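Local structure of tyrosyl-DNA phosphodiesterase 2 (Danio rerio, 4F1H) at residues F39-I44 and L112-L117; P90-M95 and H116-K121. The protein belongs to the endonuclease/exonuclease/phosphatase family, has a DNase I-like fold, and holds a magnesium ion and a DNA strand in this model. All blocks are in the same frame, centred on the assembly; numbering follows the deposited sequence.

Interaction 1 of 2, residues F39-I44 and L112-L117. With nucleotides of chain A.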
ATOM      1  N   PHE B  39       8.192  20.718  10.894  1.00 12.70           N
ATOM      2  CA  PHE B  39       6.956  20.517  10.145  1.00 12.80           C
ATOM      3  C   PHE B  39       5.895  20.201  11.204  1.00 17.84           C
ATOM      4  O   PHE B  39       6.037  19.213  11.959  1.00 15.01           O
ATOM      5  CB  PHE B  39       7.082  19.267   9.230  1.00 13.08           C
ATOM      6  CG  PHE B  39       8.207  19.308   8.241  1.00 13.64           C
ATOM      7  CD1 PHE B  39       9.479  18.863   8.572  1.00 14.98           C
ATOM      8  CD2 PHE B  39       7.978  19.726   6.934  1.00 19.83           C
ATOM      9  CE1 PHE B  39      10.527  18.853   7.627  1.00 16.01           C
ATOM     10  CE2 PHE B  39       9.028  19.703   5.971  1.00 17.63           C
ATOM     11  CZ  PHE B  39      10.280  19.238   6.302  1.00 17.43           C
ATOM     12  N   LEU B  40       4.849  21.031  11.289  1.00 14.01           N
ATOM     13  CA  LEU B  40       3.854  20.861  12.362  1.00 11.98           C
ATOM     14  C   LEU B  40       2.501  20.661  11.767  1.00 13.26           C
ATOM     15  O   LEU B  40       2.184  21.205  10.689  1.00 13.96           O
ATOM     16  CB  LEU B  40       3.815  22.080  13.281  1.00 14.64           C
ATOM     17  CG  LEU B  40       5.118  22.320  14.055  1.00 15.50           C
ATOM     18  CD1 LEU B  40       5.068  23.634  14.844  1.00 21.00           C
ATOM     19  CD2 LEU B  40       5.400  21.166  14.986  1.00 18.64           C
ATOM     20  N   GLN B  41       1.701  19.852  12.456  1.00 12.39           N
ATOM     21  CA  GLN B  41       0.309  19.679  12.029  1.00 11.95           C
ATOM     22  C   GLN B  41      -0.663  19.950  13.162  1.00 15.33           C
ATOM     23  O   GLN B  41      -0.309  19.841  14.333  1.00 14.50           O
ATOM     24  CB  GLN B  41       0.077  18.280  11.389  1.00 14.30           C
ATOM     25  CG  GLN B  41       1.060  17.975  10.251  1.00 12.85           C
ATOM     26  CD  GLN B  41       2.391  17.437  10.800  1.00 15.65           C
ATOM     27  OE1 GLN B  41       2.413  16.692  11.796  1.00 16.06           O
ATOM     28  NE2 GLN B  41       3.490  17.831  10.184  1.00 13.68           N
ATOM     29  N   GLU B  42      -1.887  20.352  12.805  1.00 13.34           N
ATOM     30  CA  GLU B  42      -2.944  20.632  13.776  1.00 13.16           C
ATOM     31  C   GLU B  42      -2.563  21.760  14.739  1.00 14.93           C
ATOM     32  O   GLU B  42      -2.926  21.761  15.929  1.00 16.58           O
ATOM     33  CB  GLU B  42      -3.374  19.335  14.469  1.00 18.04           C
ATOM     34  CG  GLU B  42      -4.838  19.307  14.813  1.00 26.42           C
ATOM     35  CD  GLU B  42      -5.255  17.988  15.439  1.00 21.92           C
ATOM     36  OE1 GLU B  42      -5.606  18.032  16.624  1.00 23.40           O
ATOM     37  OE2 GLU B  42      -5.225  16.937  14.730  1.00 25.97           O
ATOM     38  N   LEU B  43      -1.867  22.760  14.193  1.00 13.97           N
ATOM     39  CA  LEU B  43      -1.750  24.051  14.893  1.00 15.57           C
ATOM     40  C   LEU B  43      -3.131  24.699  14.936  1.00 17.88           C
ATOM     41  O   LEU B  43      -3.966  24.469  14.050  1.00 16.67           O
ATOM     42  CB  LEU B  43      -0.838  24.967  14.095  1.00 14.39           C
ATOM     43  CG  LEU B  43       0.623  24.516  14.101  1.00 15.20           C
ATOM     44  CD1 LEU B  43       1.366  25.287  13.039  1.00 15.92           C
ATOM     45  CD2 LEU B  43       1.219  24.770  15.428  1.00 15.43           C
ATOM     46  N   ILE B  44      -3.384  25.494  15.969  1.00 17.03           N
ATOM     47  CA  ILE B  44      -4.514  26.429  15.973  1.00 16.89           C
ATOM     48  C   ILE B  44      -3.946  27.804  16.253  1.00 19.18           C
ATOM     49  O   ILE B  44      -2.803  27.921  16.720  1.00 17.76           O
ATOM     50  CB  ILE B  44      -5.596  26.052  16.998  1.00 16.43           C
ATOM     51  CG1 ILE B  44      -5.047  26.099  18.420  1.00 18.33           C
ATOM     52  CG2 ILE B  44      -6.210  24.676  16.686  1.00 19.19           C
ATOM     53  CD1 ILE B  44      -6.146  25.921  19.491  1.00 23.39           C
ATOM     54  N   LEU B 112      10.777  21.544   0.720  1.00 16.36           N
ATOM     55  CA  LEU B 112      10.212  21.058   1.989  1.00 19.91           C
ATOM     56  C   LEU B 112       8.693  21.005   1.894  1.00 18.33           C
ATOM     57  O   LEU B 112       8.056  21.936   1.404  1.00 18.02           O
ATOM     58  CB  LEU B 112      10.629  21.988   3.130  1.00 14.53           C
ATOM     59  CG  LEU B 112      12.154  22.163   3.215  1.00 14.66           C
ATOM     60  CD1 LEU B 112      12.440  23.330   4.146  1.00 16.14           C
ATOM     61  CD2 LEU B 112      12.871  20.909   3.682  1.00 18.94           C
ATOM     62  N   MET B 113       8.104  19.905   2.344  1.00 14.71           N
ATOM     63  CA  MET B 113       6.662  19.740   2.169  1.00 13.85           C
ATOM     64  C   MET B 113       6.032  19.150   3.416  1.00 14.65           C
ATOM     65  O   MET B 113       6.619  18.304   4.067  1.00 15.66           O
ATOM     66  CB  MET B 113       6.385  18.743   1.034  1.00 15.23           C
ATOM     67  CG  MET B 113       7.163  18.998  -0.258  1.00 17.51           C
ATOM     68  SD  MET B 113       7.115  17.527  -1.343  1.00 23.20           S
ATOM     69  CE  MET B 113       5.352  17.408  -1.656  1.00 25.35           C
ATOM     70  N   THR B 114       4.827  19.617   3.743  1.00 13.21           N
ATOM     71  CA  THR B 114       4.064  18.966   4.833  1.00 14.70           C
ATOM     72  C   THR B 114       2.566  18.949   4.545  1.00 16.64           C
ATOM     73  O   THR B 114       2.001  19.790   3.834  1.00 15.05           O
ATOM     74  CB  THR B 114       4.329  19.601   6.235  1.00 15.30           C
ATOM     75  OG1 THR B 114       3.827  18.740   7.254  1.00 15.89           O
ATOM     76  CG2 THR B 114       3.696  20.992   6.390  1.00 14.11           C
ATOM     77  N   SER B 115       1.905  17.963   5.140  1.00 15.54           N
ATOM     78  CA  SER B 115       0.467  17.863   5.039  1.00 15.96           C
ATOM     79  C   SER B 115      -0.019  17.053   6.232  1.00 14.83           C
ATOM     80  O   SER B 115       0.757  16.332   6.904  1.00 16.81           O
ATOM     81  CB  SER B 115       0.073  17.194   3.714  1.00 18.89           C
ATOM     82  OG  SER B 115      -1.345  17.221   3.551  1.00 17.56           O
ATOM     83  N   HIS B 116      -1.298  17.206   6.533  1.00 14.28           N
ATOM     84  CA  HIS B 116      -1.982  16.370   7.500  1.00 14.02           C
ATOM     85  C   HIS B 116      -3.029  15.680   6.634  1.00 12.63           C
ATOM     86  O   HIS B 116      -4.076  16.294   6.310  1.00 14.59           O
ATOM     87  CB  HIS B 116      -2.609  17.296   8.539  1.00 13.52           C
ATOM     88  CG  HIS B 116      -3.368  16.603   9.623  1.00 14.41           C
ATOM     89  ND1 HIS B 116      -4.144  17.301  10.522  1.00 14.16           N
ATOM     90  CD2 HIS B 116      -3.409  15.306  10.008  1.00 15.00           C
ATOM     91  CE1 HIS B 116      -4.671  16.460  11.397  1.00 15.64           C
ATOM     92  NE2 HIS B 116      -4.249  15.240  11.105  1.00 14.63           N
ATOM     93  N   LEU B 117      -2.758  14.453   6.174  1.00 15.47           N
ATOM     94  CA  LEU B 117      -3.687  13.828   5.226  1.00 15.03           C
ATOM     95  C   LEU B 117      -4.977  13.451   5.954  1.00 13.78           C
ATOM     96  O   LEU B 117      -5.008  13.259   7.174  1.00 15.44           O
ATOM     97  CB  LEU B 117      -3.113  12.541   4.590  1.00 13.49           C
ATOM     98  CG  LEU B 117      -1.815  12.703   3.783  1.00 15.82           C
ATOM     99  CD1 LEU B 117      -1.464  11.396   3.010  1.00 16.78           C
ATOM    100  CD2 LEU B 117      -1.863  13.871   2.797  1.00 18.95           C
TER
ATOM    101  OP3  DT A   1      -5.379  13.006  12.370  1.00 19.08           O
ATOM    102  P    DT A   1      -4.853  12.211  13.524  0.68 15.64           P
ATOM    103  OP1  DT A   1      -4.324  12.975  14.643  1.00 24.80           O
ATOM    104  OP2  DT A   1      -3.715  11.313  13.116  1.00 23.87           O
ATOM    105  O5'  DT A   1      -6.030  11.240  13.952  1.00 20.96           O
ATOM    106  C5'  DT A   1      -5.912  10.577  15.222  1.00 21.57           C
ATOM    107  C4'  DT A   1      -7.181   9.769  15.400  1.00 19.57           C
ATOM    108  O4'  DT A   1      -8.226  10.724  15.737  1.00 20.94           O
ATOM    109  C3'  DT A   1      -7.660   8.993  14.167  1.00 21.42           C
ATOM    110  O3'  DT A   1      -8.352   7.809  14.607  1.00 20.66           O
ATOM    111  C2'  DT A   1      -8.651   9.951  13.513  1.00 19.11           C
ATOM    112  C1'  DT A   1      -9.273  10.600  14.750  1.00 19.91           C
ATOM    113  N1   DT A   1      -9.895  11.930  14.486  1.00 19.76           N
ATOM    114  C2   DT A   1     -11.255  12.061  14.695  1.00 29.08           C
ATOM    115  O2   DT A   1     -11.978  11.125  15.071  1.00 29.51           O
ATOM    116  N3   DT A   1     -11.743  13.311  14.420  1.00 28.47           N
ATOM    117  C4   DT A   1     -11.041  14.431  13.987  1.00 29.92           C
ATOM    118  O4   DT A   1     -11.604  15.524  13.785  1.00 24.66           O
ATOM    119  C5   DT A   1      -9.619  14.205  13.797  1.00 23.86           C
ATOM    120  C7   DT A   1      -8.739  15.308  13.291  1.00 17.71           C
ATOM    121  C6   DT A   1      -9.105  12.992  14.052  1.00 21.09           C
TER
HETATM  122  O   HOH W   1      -3.422  20.109  10.363  1.00 14.99           O

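Interaction 2 of 2, residues P90-M95 and H116-K121. With nucleotides of chain A.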
ATOM      1  N   PRO B  90      -8.637  19.192  -3.727  1.00 20.51           N
ATOM      2  CA  PRO B  90      -9.990  19.626  -4.121  1.00 25.61           C
ATOM      3  C   PRO B  90     -11.142  18.925  -3.402  1.00 25.57           C
ATOM      4  O   PRO B  90     -12.188  19.554  -3.193  1.00 26.01           O
ATOM      5  CB  PRO B  90     -10.042  19.303  -5.620  1.00 31.65           C
ATOM      6  CG  PRO B  90      -8.615  19.269  -6.057  1.00 34.10           C
ATOM      7  CD  PRO B  90      -7.804  18.797  -4.869  1.00 23.65           C
ATOM      8  N   THR B  91     -10.960  17.659  -3.029  1.00 20.93           N
ATOM      9  CA  THR B  91     -12.047  16.945  -2.374  1.00 21.02           C
ATOM     10  C   THR B  91     -11.852  16.684  -0.876  1.00 20.12           C
ATOM     11  O   THR B  91     -12.572  15.863  -0.276  1.00 17.18           O
ATOM     12  CB  THR B  91     -12.407  15.614  -3.127  1.00 25.47           C
ATOM     13  OG1 THR B  91     -11.231  14.823  -3.348  1.00 22.46           O
ATOM     14  CG2 THR B  91     -13.072  15.917  -4.491  1.00 27.39           C
ATOM     15  N   THR B  92     -10.910  17.383  -0.241  1.00 17.17           N
ATOM     16  CA  THR B  92     -10.867  17.282   1.211  1.00 18.83           C
ATOM     17  C   THR B  92     -12.152  17.778   1.873  1.00 16.09           C
ATOM     18  O   THR B  92     -12.776  18.782   1.450  1.00 16.27           O
ATOM     19  CB  THR B  92      -9.635  18.018   1.835  1.00 15.94           C
ATOM     20  OG1 THR B  92      -9.561  17.771   3.257  1.00 15.73           O
ATOM     21  CG2 THR B  92      -9.722  19.528   1.626  1.00 18.20           C
ATOM     22  N   GLN B  93     -12.566  17.072   2.923  1.00 16.47           N
ATOM     23  CA  GLN B  93     -13.651  17.547   3.777  1.00 17.79           C
ATOM     24  C   GLN B  93     -13.146  18.109   5.101  1.00 18.74           C
ATOM     25  O   GLN B  93     -13.940  18.475   5.964  1.00 18.07           O
ATOM     26  CB  GLN B  93     -14.678  16.424   4.037  1.00 20.91           C
ATOM     27  CG  GLN B  93     -15.374  16.021   2.775  1.00 21.09           C
ATOM     28  CD  GLN B  93     -16.368  17.104   2.342  1.00 20.90           C
ATOM     29  OE1 GLN B  93     -17.000  17.745   3.185  1.00 25.95           O
ATOM     30  NE2 GLN B  93     -16.522  17.291   1.044  1.00 31.22           N
ATOM     31  N   MET B  94     -11.818  18.176   5.267  1.00 15.79           N
ATOM     32  CA  MET B  94     -11.186  18.588   6.525  1.00 17.07           C
ATOM     33  C   MET B  94     -10.143  19.688   6.323  1.00 17.87           C
ATOM     34  O   MET B  94      -9.202  19.841   7.132  1.00 16.25           O
ATOM     35  CB  MET B  94     -10.526  17.377   7.198  1.00 16.22           C
ATOM     36  CG  MET B  94     -11.523  16.217   7.347  1.00 18.49           C
ATOM     37  SD  MET B  94     -10.847  14.777   8.207  1.00 18.41           S
ATOM     38  CE  MET B  94     -12.253  13.647   7.942  1.00 19.89           C
ATOM     39  N   MET B  95     -10.311  20.463   5.251  1.00 17.52           N
ATOM     40  CA  MET B  95      -9.430  21.620   4.957  1.00 17.72           C
ATOM     41  C   MET B  95      -7.946  21.264   4.848  1.00 16.73           C
ATOM     42  O   MET B  95      -7.066  22.124   5.033  1.00 19.05           O
ATOM     43  CB  MET B  95      -9.688  22.779   5.929  1.00 17.95           C
ATOM     44  CG  MET B  95     -11.082  23.364   5.798  1.00 24.31           C
ATOM     45  SD  MET B  95     -11.161  24.254   4.213  1.00 32.18           S
ATOM     46  CE  MET B  95     -12.924  24.578   4.043  1.00 76.25           C
ATOM     47  N   HIS B 116      -1.298  17.206   6.533  1.00 14.28           N
ATOM     48  CA  HIS B 116      -1.982  16.370   7.500  1.00 14.02           C
ATOM     49  C   HIS B 116      -3.029  15.680   6.634  1.00 12.63           C
ATOM     50  O   HIS B 116      -4.076  16.294   6.310  1.00 14.59           O
ATOM     51  CB  HIS B 116      -2.609  17.296   8.539  1.00 13.52           C
ATOM     52  CG  HIS B 116      -3.368  16.603   9.623  1.00 14.41           C
ATOM     53  ND1 HIS B 116      -4.144  17.301  10.522  1.00 14.16           N
ATOM     54  CD2 HIS B 116      -3.409  15.306  10.008  1.00 15.00           C
ATOM     55  CE1 HIS B 116      -4.671  16.460  11.397  1.00 15.64           C
ATOM     56  NE2 HIS B 116      -4.249  15.240  11.105  1.00 14.63           N
ATOM     57  N   LEU B 117      -2.758  14.453   6.174  1.00 15.47           N
ATOM     58  CA  LEU B 117      -3.687  13.828   5.226  1.00 15.03           C
ATOM     59  C   LEU B 117      -4.977  13.451   5.954  1.00 13.78           C
ATOM     60  O   LEU B 117      -5.008  13.259   7.174  1.00 15.44           O
ATOM     61  CB  LEU B 117      -3.113  12.541   4.590  1.00 13.49           C
ATOM     62  CG  LEU B 117      -1.815  12.703   3.783  1.00 15.82           C
ATOM     63  CD1 LEU B 117      -1.464  11.396   3.010  1.00 16.78           C
ATOM     64  CD2 LEU B 117      -1.863  13.871   2.797  1.00 18.95           C
ATOM     65  N   GLU B 118      -6.056  13.397   5.172  1.00 13.73           N
ATOM     66  CA  GLU B 118      -7.423  13.217   5.705  1.00 12.72           C
ATOM     67  C   GLU B 118      -7.443  12.168   6.832  1.00 17.16           C
ATOM     68  O   GLU B 118      -6.886  11.056   6.675  1.00 18.29           O
ATOM     69  CB  GLU B 118      -8.311  12.725   4.563  1.00 17.05           C
ATOM     70  CG  GLU B 118      -9.797  13.083   4.733  1.00 15.48           C
ATOM     71  CD  GLU B 118     -10.100  14.490   4.265  1.00 17.21           C
ATOM     72  OE1 GLU B 118      -9.132  15.297   4.043  1.00 18.62           O
ATOM     73  OE2 GLU B 118     -11.309  14.813   4.088  1.00 18.84           O
ATOM     74  N   SER B 119      -8.073  12.531   7.942  1.00 15.56           N
ATOM     75  CA  SER B 119      -8.068  11.724   9.173  1.00 15.80           C
ATOM     76  C   SER B 119      -9.210  10.697   9.168  1.00 19.47           C
ATOM     77  O   SER B 119     -10.230  10.864   8.468  1.00 17.69           O
ATOM     78  CB  SER B 119      -8.246  12.617  10.401  1.00 15.73           C
ATOM     79  OG  SER B 119      -7.184  13.586  10.493  1.00 13.94           O
ATOM     80  N   CYS B 120      -9.002   9.643   9.962  1.00 15.80           N
ATOM     81  CA  CYS B 120      -9.967   8.573  10.275  1.00 15.33           C
ATOM     82  C   CYS B 120      -9.809   7.333   9.412  1.00 17.68           C
ATOM     83  O   CYS B 120      -9.587   7.395   8.196  1.00 16.81           O
ATOM     84  CB  CYS B 120     -11.453   9.041  10.263  1.00 19.90           C
ATOM     85  SG  CYS B 120     -11.818  10.500  11.286  1.00 21.07           S
ATOM     86  N   LYS B 121      -9.944   6.182  10.064  1.00 16.42           N
ATOM     87  CA  LYS B 121      -9.698   4.916   9.392  1.00 16.38           C
ATOM     88  C   LYS B 121     -10.563   4.799   8.153  1.00 16.04           C
ATOM     89  O   LYS B 121     -10.093   4.338   7.089  1.00 20.74           O
ATOM     90  CB  LYS B 121      -9.989   3.774  10.356  1.00 15.96           C
ATOM     91  CG  LYS B 121      -9.783   2.393   9.726  1.00 16.95           C
ATOM     92  CD  LYS B 121      -9.678   1.336  10.874  1.00 21.06           C
ATOM     93  CE  LYS B 121      -9.546  -0.105  10.300  1.00 26.52           C
ATOM     94  NZ  LYS B 121      -9.262  -1.119  11.392  1.00 28.31           N
TER
ATOM     95  OP3  DT A   1      -5.379  13.006  12.370  1.00 19.08           O
ATOM     96  P    DT A   1      -4.853  12.211  13.524  0.68 15.64           P
ATOM     97  OP1  DT A   1      -4.324  12.975  14.643  1.00 24.80           O
ATOM     98  OP2  DT A   1      -3.715  11.313  13.116  1.00 23.87           O
ATOM     99  O5'  DT A   1      -6.030  11.240  13.952  1.00 20.96           O
ATOM    100  C5'  DT A   1      -5.912  10.577  15.222  1.00 21.57           C
ATOM    101  C4'  DT A   1      -7.181   9.769  15.400  1.00 19.57           C
ATOM    102  O4'  DT A   1      -8.226  10.724  15.737  1.00 20.94           O
ATOM    103  C3'  DT A   1      -7.660   8.993  14.167  1.00 21.42           C
ATOM    104  O3'  DT A   1      -8.352   7.809  14.607  1.00 20.66           O
ATOM    105  C2'  DT A   1      -8.651   9.951  13.513  1.00 19.11           C
ATOM    106  C1'  DT A   1      -9.273  10.600  14.750  1.00 19.91           C
ATOM    107  N1   DT A   1      -9.895  11.930  14.486  1.00 19.76           N
ATOM    108  C2   DT A   1     -11.255  12.061  14.695  1.00 29.08           C
ATOM    109  O2   DT A   1     -11.978  11.125  15.071  1.00 29.51           O
ATOM    110  N3   DT A   1     -11.743  13.311  14.420  1.00 28.47           N
ATOM    111  C4   DT A   1     -11.041  14.431  13.987  1.00 29.92           C
ATOM    112  O4   DT A   1     -11.604  15.524  13.785  1.00 24.66           O
ATOM    113  C5   DT A   1      -9.619  14.205  13.797  1.00 23.86           C
ATOM    114  C7   DT A   1      -8.739  15.308  13.291  1.00 17.71           C
ATOM    115  C6   DT A   1      -9.105  12.992  14.052  1.00 21.09           C
ATOM    116  P    DG A   2      -8.602   6.598  13.607  0.71 16.21           P
ATOM    117  OP1  DG A   2      -7.465   6.523  12.651  1.00 19.37           O
ATOM    118  OP2  DG A   2     -10.026   6.647  13.105  1.00 19.92           O
ATOM    119  O5'  DG A   2      -8.616   5.325  14.577  1.00 21.50           O
ATOM    120  C5'  DG A   2      -7.434   5.068  15.327  1.00 21.78           C
ATOM    121  C4'  DG A   2      -7.360   3.565  15.504  1.00 19.25           C
ATOM    122  O4'  DG A   2      -8.347   3.168  16.503  1.00 21.11           O
ATOM    123  C3'  DG A   2      -7.611   2.712  14.270  1.00 22.88           C
ATOM    124  O3'  DG A   2      -6.528   1.775  14.276  1.00 23.85           O
ATOM    125  C2'  DG A   2      -8.945   2.021  14.571  1.00 21.41           C
ATOM    126  C1'  DG A   2      -8.890   1.932  16.092  1.00 20.71           C
ATOM    127  N9   DG A   2     -10.183   1.842  16.761  1.00 21.02           N
ATOM    128  C8   DG A   2     -11.251   2.743  16.714  1.00 19.45           C
ATOM    129  N7   DG A   2     -12.280   2.356  17.465  1.00 23.01           N
ATOM    130  C5   DG A   2     -11.839   1.126  18.019  1.00 24.77           C
ATOM    131  C6   DG A   2     -12.492   0.210  18.895  1.00 27.84           C
ATOM    132  O6   DG A   2     -13.616   0.324  19.383  1.00 23.88           O
ATOM    133  N1   DG A   2     -11.710  -0.901  19.215  1.00 26.21           N
ATOM    134  C2   DG A   2     -10.422  -1.090  18.746  1.00 27.44           C
ATOM    135  N2   DG A   2      -9.783  -2.210  19.133  1.00 29.34           N
ATOM    136  N3   DG A   2      -9.809  -0.261  17.903  1.00 24.22           N
ATOM    137  C4   DG A   2     -10.561   0.829  17.609  1.00 20.77           C
ATOM    138  P    DC A   3      -6.178   0.883  12.981  0.81 20.48           P
ATOM    139  OP1  DC A   3      -6.114   1.754  11.801  1.00 24.01           O
ATOM    140  OP2  DC A   3      -7.078  -0.323  12.970  1.00 24.58           O
ATOM    141  O5'  DC A   3      -4.716   0.378  13.344  1.00 22.63           O
ATOM    142  C5'  DC A   3      -4.541  -0.201  14.663  1.00 18.54           C
ATOM    143  C4'  DC A   3      -3.102  -0.633  14.753  1.00 18.02           C
ATOM    144  O4'  DC A   3      -2.789  -1.098  16.118  1.00 20.48           O
ATOM    145  C3'  DC A   3      -2.705  -1.739  13.783  1.00 23.60           C
ATOM    146  O3'  DC A   3      -1.482  -1.318  13.183  1.00 24.12           O
ATOM    147  C2'  DC A   3      -2.557  -2.964  14.707  1.00 21.22           C
ATOM    148  C1'  DC A   3      -2.054  -2.313  15.993  1.00 20.11           C
ATOM    149  N1   DC A   3      -2.393  -3.030  17.249  1.00 22.02           N
ATOM    150  C2   DC A   3      -1.356  -3.268  18.163  1.00 23.36           C
ATOM    151  O2   DC A   3      -0.197  -2.919  17.883  1.00 23.31           O
ATOM    152  N3   DC A   3      -1.667  -3.905  19.330  1.00 29.95           N
ATOM    153  C4   DC A   3      -2.937  -4.272  19.564  1.00 34.52           C
ATOM    154  N4   DC A   3      -3.187  -4.897  20.727  1.00 37.97           N
ATOM    155  C5   DC A   3      -4.006  -4.028  18.637  1.00 33.67           C
ATOM    156  C6   DC A   3      -3.688  -3.395  17.496  1.00 24.59           C
TER

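Interaction 1 of 2, residues F39-I44 and L112-L117
F39 faces T114 across two strands that run the same way, and Q41 faces H116 farther along: the axes of 39-41 and 112-114 diverge by 14° and come no closer than 7.9 Å. That spacing is too wide for backbone pairing, so side chains bridge it. The F39 ring meets T114 CB at its edge, CD2 lying 3.7 Å from it, while CE2 packs on L112 CB at 4.0 Å. Q41 bends at chi2 (83°), which turns its amide back along the strand until NE2 donates to T114 OG1 at 3.1 Å. The hydroxyl sits somewhat out of the amide plane, and a second bond, to A150 O, fixes it from the neighbouring strand 145-150. Beyond Q41, H116 swings CG anti to its backbone N (chi1 180°). Its ring edge then aims NE2 at DT1 OP3 of chain A, 2.8 Å away and in plane, while ND1 shares a water with E42 N. E42 OE2 approaches H116 CE1 to 3.4 Å, and the E42 side chain lies about 3 Å from the magnesium ion at its nearest atom. Strands of two sheets packed face to face form the DNase I-like sandwich, with magnesium and DNA phosphate at their ends.

Interaction 2 of 2, residues P90-M95 and H116-K121
E118 reaches from the loop 116-121 to T92, Q93 and M94, which belong to an ST turn: T92 OG1 accepts from M94 N at 3.0 Å. Both segments are loops of the DNase I-like fold, one joining strands 80-88 and 97-105, the other leading from strand 108-114 to helix 124-140. Along E118, CB still stands 4.9 Å from M94 SD, a distance at which there is no real contact. CG comes to 4.0 Å from the same sulfur. A bend at chi2 (83°) then turns the chain across the methionine, so that CD lies 3.8 Å from M94 CG. At the tip the two oxygens divide the turn between them, each using its syn lone pair. OE1 takes the T92 hydroxyl at 2.6 Å, and OE2 takes Q93 N at 2.8 Å with an N-H...O angle of 161°. OE1 has a further donor in Q130 NE2 of helix 124-140, which together with the paired bonds should fix the carboxylate's rotation. T92 OG1 is likewise held several ways, since R96 N also bonds to it. M94 extends beyond CG to S119, whose N gives its sulfur a weak bond and whose O, a carbonyl buried here without a partner, lies against its methyl. The loop then turns to the DNA of chain A: K121 uses N on the phosphate of DG2 and NZ on that of DC3. S119 OG, also bonded by R96 NH2, donates to DT1 OP3 of chain A at 2.7 Å.

In the fold
From the N terminus, the chain lays down strand 4-10, passes helix 19-33 and then adds strand 37-43 to the same sheet. It then passes through helix 45-54 and four strands before interaction 1 closes the long excursion at 112-117, joining the two sheets. The loop 90-95 falls inside that excursion, yet its partner 116-121 runs on past 117, so the two closures cross rather than nest. Interaction 2 spans only the hairpin strands 97-105 and 108-114 and ties the loop before them to the one leading into helix 124-140. H116 and L117 lie in segments of both interactions, whose centres are 12 Å apart, so a single continuous run links the buried sheet interface to the DNA-facing rim.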